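Local coordinates for general secretion pathway protein F (Vibrio cholerae, PDB 3C1Q), which probably serves as an inner-membrane component of the type II secretion system, which exports toxins and proteases from the periplasm, at residues 8-18 with 72-80. Numbering follows the deposited sequence.
Sequences GISTPDLALIT and PHVFDELFR
Leu14 of helix 11-26 meets Val74, Phe75 and Phe79 with the end of its side chain. CB points toward 72-80, and CG lies anti to the backbone N (chi1 -176°), which carries the branch over to the rings of 72-80. At the fork CD1 lies 3.8 Å from Phe75 CE1 and also touches Val74 and the Phe79 ring, while CD2 approaches Val74 O. A forked leucine suits a place where two rings and a valine converge. Nearby, Ile17 extends CD1 to within 3.9 Å of Phe75 CZ.

The two phenylalanine rings are steeply inclined to each other: Phe75 CD1 sits over the centre of one face of Phe79, while Val74 CG1 covers a face of Phe75. Thr18 OG1 comes to the edge of Phe79, 3.5 Å from CE1. The Thr18 hydroxyl donates to Leu14 O, which also accepts from Thr18 N on the opposite face of the carbonyl plane; threonine can thus be buried here with its polar atom satisfied.

The methyls of Val74 divide the work: CG1 meets Ile9 CD1 at 3.8 Å, and CG2 meets Gly8 CA. Gly8, with no side chain, lets its CA come 3.6 Å from His73 CD2. A water accepts from Ile9 N and donates to His73 O. Asp76 OD1 N-caps helix 77-89 by accepting from Phe79 N at 2.9 Å. Met50 and Leu68 extend the apolar cluster around Phe75.

The N-terminal half of helix 11-26 is thereby joined to the start of helix 77-89 and the loop before it, within the all-helical first cytoplasmic domain of EpsF.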
ATOM      1  N   GLY B   8     -12.297  -0.761 -17.877  1.00 23.53           N
ATOM      2  CA  GLY B   8     -11.364  -1.369 -16.878  1.00 22.38           C
ATOM      3  C   GLY B   8     -11.584  -0.833 -15.470  1.00 21.61           C
ATOM      4  O   GLY B   8     -12.734  -0.723 -15.004  1.00 22.75           O
ATOM      5  N   ILE B   9     -10.488  -0.501 -14.789  1.00 18.89           N
ATOM      6  CA  ILE B   9     -10.542   0.018 -13.428  1.00 17.35           C
ATOM      7  C   ILE B   9      -9.901   1.408 -13.371  1.00 15.93           C
ATOM      8  O   ILE B   9      -9.266   1.849 -14.324  1.00 15.25           O
ATOM      9  CB  ILE B   9      -9.861  -0.942 -12.402  1.00 17.49           C
ATOM     10  CG1 ILE B   9      -8.346  -1.008 -12.604  1.00 17.24           C
ATOM     11  CG2 ILE B   9     -10.499  -2.355 -12.481  1.00 16.99           C
ATOM     12  CD1 ILE B   9      -7.613  -1.781 -11.499  1.00 17.30           C
ATOM     13  N   SER B  10     -10.081   2.096 -12.253  1.00 14.40           N
ATOM     14  CA  SER B  10      -9.615   3.468 -12.138  1.00 13.43           C
ATOM     15  C   SER B  10      -8.105   3.512 -11.928  1.00 12.40           C
ATOM     16  O   SER B  10      -7.485   2.517 -11.543  1.00 11.36           O
ATOM     17  CB  SER B  10     -10.336   4.187 -10.992  1.00 13.32           C
ATOM     18  OG  SER B  10     -10.007   3.615  -9.746  1.00 13.48           O
ATOM     19  N   THR B  11      -7.531   4.677 -12.197  1.00 11.41           N
ATOM     20  CA  THR B  11      -6.110   4.918 -11.981  1.00 10.70           C
ATOM     21  C   THR B  11      -5.745   4.679 -10.513  1.00  9.98           C
ATOM     22  O   THR B  11      -4.774   3.974 -10.242  1.00  9.41           O
ATOM     23  CB  THR B  11      -5.735   6.340 -12.471  1.00 11.09           C
ATOM     24  OG1 THR B  11      -6.153   6.466 -13.833  1.00 11.69           O
ATOM     25  CG2 THR B  11      -4.237   6.602 -12.388  1.00 10.07           C
ATOM     26  N   PRO B  12      -6.534   5.235  -9.563  1.00  9.66           N
ATOM     27  CA  PRO B  12      -6.245   4.880  -8.166  1.00  9.30           C
ATOM     28  C   PRO B  12      -6.334   3.396  -7.845  1.00  9.40           C
ATOM     29  O   PRO B  12      -5.531   2.889  -7.054  1.00  9.30           O
ATOM     30  CB  PRO B  12      -7.276   5.664  -7.345  1.00  9.57           C
ATOM     31  CG  PRO B  12      -8.171   6.301  -8.276  1.00 10.21           C
ATOM     32  CD  PRO B  12      -7.615   6.228  -9.665  1.00 10.07           C
ATOM     33  N   ASP B  13      -7.288   2.691  -8.435  1.00  9.24           N
ATOM     34  CA  ASP B  13      -7.431   1.283  -8.079  1.00  9.49           C
ATOM     35  C   ASP B  13      -6.323   0.438  -8.679  1.00  9.35           C
ATOM     36  O   ASP B  13      -5.872  -0.517  -8.052  1.00  9.10           O
ATOM     37  CB  ASP B  13      -8.810   0.766  -8.417  1.00 10.05           C
ATOM     38  CG  ASP B  13      -9.835   1.149  -7.359  1.00 11.78           C
ATOM     39  OD1 ASP B  13      -9.478   1.179  -6.150  1.00 15.33           O
ATOM     40  OD2 ASP B  13     -10.984   1.410  -7.747  1.00 13.72           O
ATOM     41  N   LEU B  14      -5.850   0.779  -9.876  1.00  9.53           N
ATOM     42  CA  LEU B  14      -4.658   0.068 -10.395  1.00  9.26           C
ATOM     43  C   LEU B  14      -3.440   0.315  -9.504  1.00  9.10           C
ATOM     44  O   LEU B  14      -2.692  -0.611  -9.197  1.00  8.62           O
ATOM     45  CB  LEU B  14      -4.331   0.457 -11.837  1.00  9.44           C
ATOM     46  CG  LEU B  14      -3.162  -0.337 -12.445  1.00 10.42           C
ATOM     47  CD1 LEU B  14      -3.507  -1.824 -12.533  1.00 11.11           C
ATOM     48  CD2 LEU B  14      -2.806   0.235 -13.805  1.00 12.68           C
ATOM     49  N   ALA B  15      -3.251   1.559  -9.070  1.00  8.70           N
ATOM     50  CA  ALA B  15      -2.148   1.916  -8.185  1.00  8.56           C
ATOM     51  C   ALA B  15      -2.203   1.145  -6.867  1.00  8.57           C
ATOM     52  O   ALA B  15      -1.168   0.680  -6.362  1.00  8.70           O
ATOM     53  CB  ALA B  15      -2.149   3.410  -7.926  1.00  8.26           C
ATOM     54  N   LEU B  16      -3.407   1.003  -6.331  1.00  8.57           N
ATOM     55  CA  LEU B  16      -3.604   0.328  -5.065  1.00  8.35           C
ATOM     56  C   LEU B  16      -3.185  -1.128  -5.206  1.00  7.82           C
ATOM     57  O   LEU B  16      -2.318  -1.600  -4.454  1.00  7.96           O
ATOM     58  CB  LEU B  16      -5.060   0.431  -4.633  1.00  8.53           C
ATOM     59  CG  LEU B  16      -5.515  -0.397  -3.428  1.00  9.29           C
ATOM     60  CD1 LEU B  16      -4.703  -0.030  -2.188  1.00 10.67           C
ATOM     61  CD2 LEU B  16      -7.010  -0.217  -3.197  1.00 10.86           C
ATOM     62  N   ILE B  17      -3.800  -1.858  -6.144  1.00  7.08           N
ATOM     63  CA  ILE B  17      -3.499  -3.295  -6.224  1.00  7.18           C
ATOM     64  C   ILE B  17      -2.052  -3.537  -6.610  1.00  6.99           C
ATOM     65  O   ILE B  17      -1.452  -4.514  -6.160  1.00  7.17           O
ATOM     66  CB  ILE B  17      -4.503  -4.088  -7.119  1.00  7.25           C
ATOM     67  CG1 ILE B  17      -4.444  -3.626  -8.584  1.00  7.63           C
ATOM     68  CG2 ILE B  17      -5.929  -3.996  -6.525  1.00  7.83           C
ATOM     69  CD1 ILE B  17      -5.389  -4.420  -9.580  1.00  7.58           C
ATOM     70  N   THR B  18      -1.465  -2.655  -7.421  1.00  6.12           N
ATOM     71  CA  THR B  18      -0.071  -2.876  -7.842  1.00  6.83           C
ATOM     72  C   THR B  18       0.894  -2.663  -6.657  1.00  6.59           C
ATOM     73  O   THR B  18       1.820  -3.453  -6.442  1.00  5.75           O
ATOM     74  CB  THR B  18       0.304  -2.002  -9.070  1.00  6.61           C
ATOM     75  OG1 THR B  18      -0.617  -2.264 -10.147  1.00  7.81           O
ATOM     76  CG2 THR B  18       1.697  -2.308  -9.538  1.00  8.48           C
ATOM     77  N   PRO B  72      -6.813  -7.331 -20.423  1.00 15.56           N
ATOM     78  CA  PRO B  72      -5.933  -6.406 -21.139  1.00 15.46           C
ATOM     79  C   PRO B  72      -6.425  -4.959 -21.052  1.00 16.04           C
ATOM     80  O   PRO B  72      -5.649  -4.024 -21.269  1.00 16.38           O
ATOM     81  CB  PRO B  72      -5.985  -6.928 -22.578  1.00 15.71           C
ATOM     82  CG  PRO B  72      -7.329  -7.535 -22.704  1.00 15.43           C
ATOM     83  CD  PRO B  72      -7.600  -8.157 -21.358  1.00 15.15           C
ATOM     84  N   HIS B  73      -7.707  -4.801 -20.730  1.00 16.24           N
ATOM     85  CA  HIS B  73      -8.322  -3.519 -20.401  1.00 16.37           C
ATOM     86  C   HIS B  73      -7.905  -2.948 -19.028  1.00 16.03           C
ATOM     87  O   HIS B  73      -8.136  -1.773 -18.751  1.00 16.93           O
ATOM     88  CB  HIS B  73      -9.855  -3.655 -20.513  1.00 16.97           C
ATOM     89  CG  HIS B  73     -10.459  -4.612 -19.526  1.00 19.28           C
ATOM     90  ND1 HIS B  73     -10.007  -5.906 -19.356  1.00 17.80           N
ATOM     91  CD2 HIS B  73     -11.493  -4.458 -18.664  1.00 20.17           C
ATOM     92  CE1 HIS B  73     -10.721  -6.496 -18.417  1.00 21.72           C
ATOM     93  NE2 HIS B  73     -11.626  -5.640 -17.979  1.00 21.11           N
ATOM     94  N   VAL B  74      -7.272  -3.771 -18.189  1.00 14.72           N
ATOM     95  CA  VAL B  74      -6.780  -3.338 -16.879  1.00 14.26           C
ATOM     96  C   VAL B  74      -5.265  -3.317 -16.860  1.00 14.03           C
ATOM     97  O   VAL B  74      -4.666  -2.358 -16.380  1.00 13.96           O
ATOM     98  CB  VAL B  74      -7.292  -4.264 -15.753  1.00 14.10           C
ATOM     99  CG1 VAL B  74      -6.616  -3.927 -14.432  1.00 14.51           C
ATOM    100  CG2 VAL B  74      -8.810  -4.165 -15.651  1.00 13.71           C
ATOM    101  N   PHE B  75      -4.661  -4.401 -17.360  1.00 13.71           N
ATOM    102  CA  PHE B  75      -3.215  -4.556 -17.425  1.00 13.47           C
ATOM    103  C   PHE B  75      -2.768  -4.464 -18.877  1.00 13.26           C
ATOM    104  O   PHE B  75      -2.954  -5.402 -19.661  1.00 12.58           O
ATOM    105  CB  PHE B  75      -2.832  -5.900 -16.825  1.00 13.81           C
ATOM    106  CG  PHE B  75      -3.302  -6.069 -15.416  1.00 14.77           C
ATOM    107  CD1 PHE B  75      -2.664  -5.411 -14.374  1.00 15.32           C
ATOM    108  CD2 PHE B  75      -4.408  -6.862 -15.134  1.00 15.80           C
ATOM    109  CE1 PHE B  75      -3.119  -5.570 -13.065  1.00 15.48           C
ATOM    110  CE2 PHE B  75      -4.865  -7.010 -13.840  1.00 16.30           C
ATOM    111  CZ  PHE B  75      -4.233  -6.372 -12.812  1.00 16.22           C
ATOM    112  N   ASP B  76      -2.206  -3.319 -19.255  1.00 13.07           N
ATOM    113  CA  ASP B  76      -1.881  -3.088 -20.663  1.00 12.67           C
ATOM    114  C   ASP B  76      -0.643  -3.879 -21.106  1.00 12.47           C
ATOM    115  O   ASP B  76      -0.026  -4.595 -20.319  1.00 11.39           O
ATOM    116  CB  ASP B  76      -1.797  -1.580 -20.998  1.00 12.22           C
ATOM    117  CG  ASP B  76      -0.628  -0.857 -20.321  1.00 12.87           C
ATOM    118  OD1 ASP B  76       0.296  -1.497 -19.790  1.00 12.03           O
ATOM    119  OD2 ASP B  76      -0.662   0.391 -20.316  1.00 12.59           O
ATOM    120  N   GLU B  77      -0.304  -3.766 -22.387  1.00 12.78           N
ATOM    121  CA  GLU B  77       0.807  -4.519 -22.949  1.00 13.64           C
ATOM    122  C   GLU B  77       2.120  -4.244 -22.211  1.00 13.20           C
ATOM    123  O   GLU B  77       2.892  -5.169 -21.951  1.00 12.89           O
ATOM    124  CB  GLU B  77       0.935  -4.177 -24.430  1.00 14.48           C
ATOM    125  CG  GLU B  77       2.099  -4.816 -25.156  1.00 18.62           C
ATOM    126  CD  GLU B  77       2.079  -4.501 -26.640  1.00 23.03           C
ATOM    127  OE1 GLU B  77       1.046  -3.969 -27.125  1.00 27.32           O
ATOM    128  OE2 GLU B  77       3.093  -4.776 -27.323  1.00 26.56           O
ATOM    129  N   LEU B  78       2.365  -2.988 -21.852  1.00 12.57           N
ATOM    130  CA  LEU B  78       3.582  -2.655 -21.107  1.00 12.49           C
ATOM    131  C   LEU B  78       3.588  -3.331 -19.743  1.00 12.00           C
ATOM    132  O   LEU B  78       4.584  -3.912 -19.340  1.00 12.29           O
ATOM    133  CB  LEU B  78       3.721  -1.144 -20.922  1.00 12.80           C
ATOM    134  CG  LEU B  78       4.962  -0.684 -20.148  1.00 13.86           C
ATOM    135  CD1 LEU B  78       6.230  -1.028 -20.907  1.00 15.85           C
ATOM    136  CD2 LEU B  78       4.879   0.798 -19.900  1.00 14.97           C
ATOM    137  N   PHE B  79       2.467  -3.254 -19.036  1.00 11.58           N
ATOM    138  CA  PHE B  79       2.378  -3.833 -17.700  1.00 10.85           C
ATOM    139  C   PHE B  79       2.700  -5.325 -17.793  1.00 10.42           C
ATOM    140  O   PHE B  79       3.541  -5.840 -17.061  1.00 11.15           O
ATOM    141  CB  PHE B  79       0.981  -3.591 -17.111  1.00 10.99           C
ATOM    142  CG  PHE B  79       0.875  -3.882 -15.632  1.00  9.87           C
ATOM    143  CD1 PHE B  79       0.620  -2.859 -14.718  1.00 11.25           C
ATOM    144  CD2 PHE B  79       0.978  -5.183 -15.149  1.00 10.73           C
ATOM    145  CE1 PHE B  79       0.506  -3.130 -13.349  1.00 11.54           C
ATOM    146  CE2 PHE B  79       0.864  -5.456 -13.775  1.00 11.05           C
ATOM    147  CZ  PHE B  79       0.634  -4.430 -12.879  1.00 10.51           C
ATOM    148  N   ARG B  80       2.037  -6.013 -18.716  1.00 10.46           N
ATOM    149  CA  ARG B  80       2.160  -7.462 -18.814  1.00 11.11           C
ATOM    150  C   ARG B  80       3.532  -7.864 -19.323  1.00 11.31           C
ATOM    151  O   ARG B  80       4.090  -8.883 -18.892  1.00 11.62           O
ATOM    152  CB  ARG B  80       1.034  -8.038 -19.683  1.00 11.12           C
ATOM    153  CG  ARG B  80      -0.315  -7.772 -19.082  1.00 12.20           C
ATOM    154  CD  ARG B  80      -1.450  -8.450 -19.787  1.00 14.92           C
ATOM    155  NE  ARG B  80      -1.830  -7.704 -20.965  1.00 18.47           N
ATOM    156  CZ  ARG B  80      -1.478  -8.018 -22.195  1.00 17.56           C
ATOM    157  NH1 ARG B  80      -0.770  -9.110 -22.438  1.00 20.07           N
ATOM    158  NH2 ARG B  80      -1.865  -7.246 -23.193  1.00 17.93           N
TER
HETATM  159  O   HOH W   1      -8.423  -0.061 -16.512  1.00 29.49           O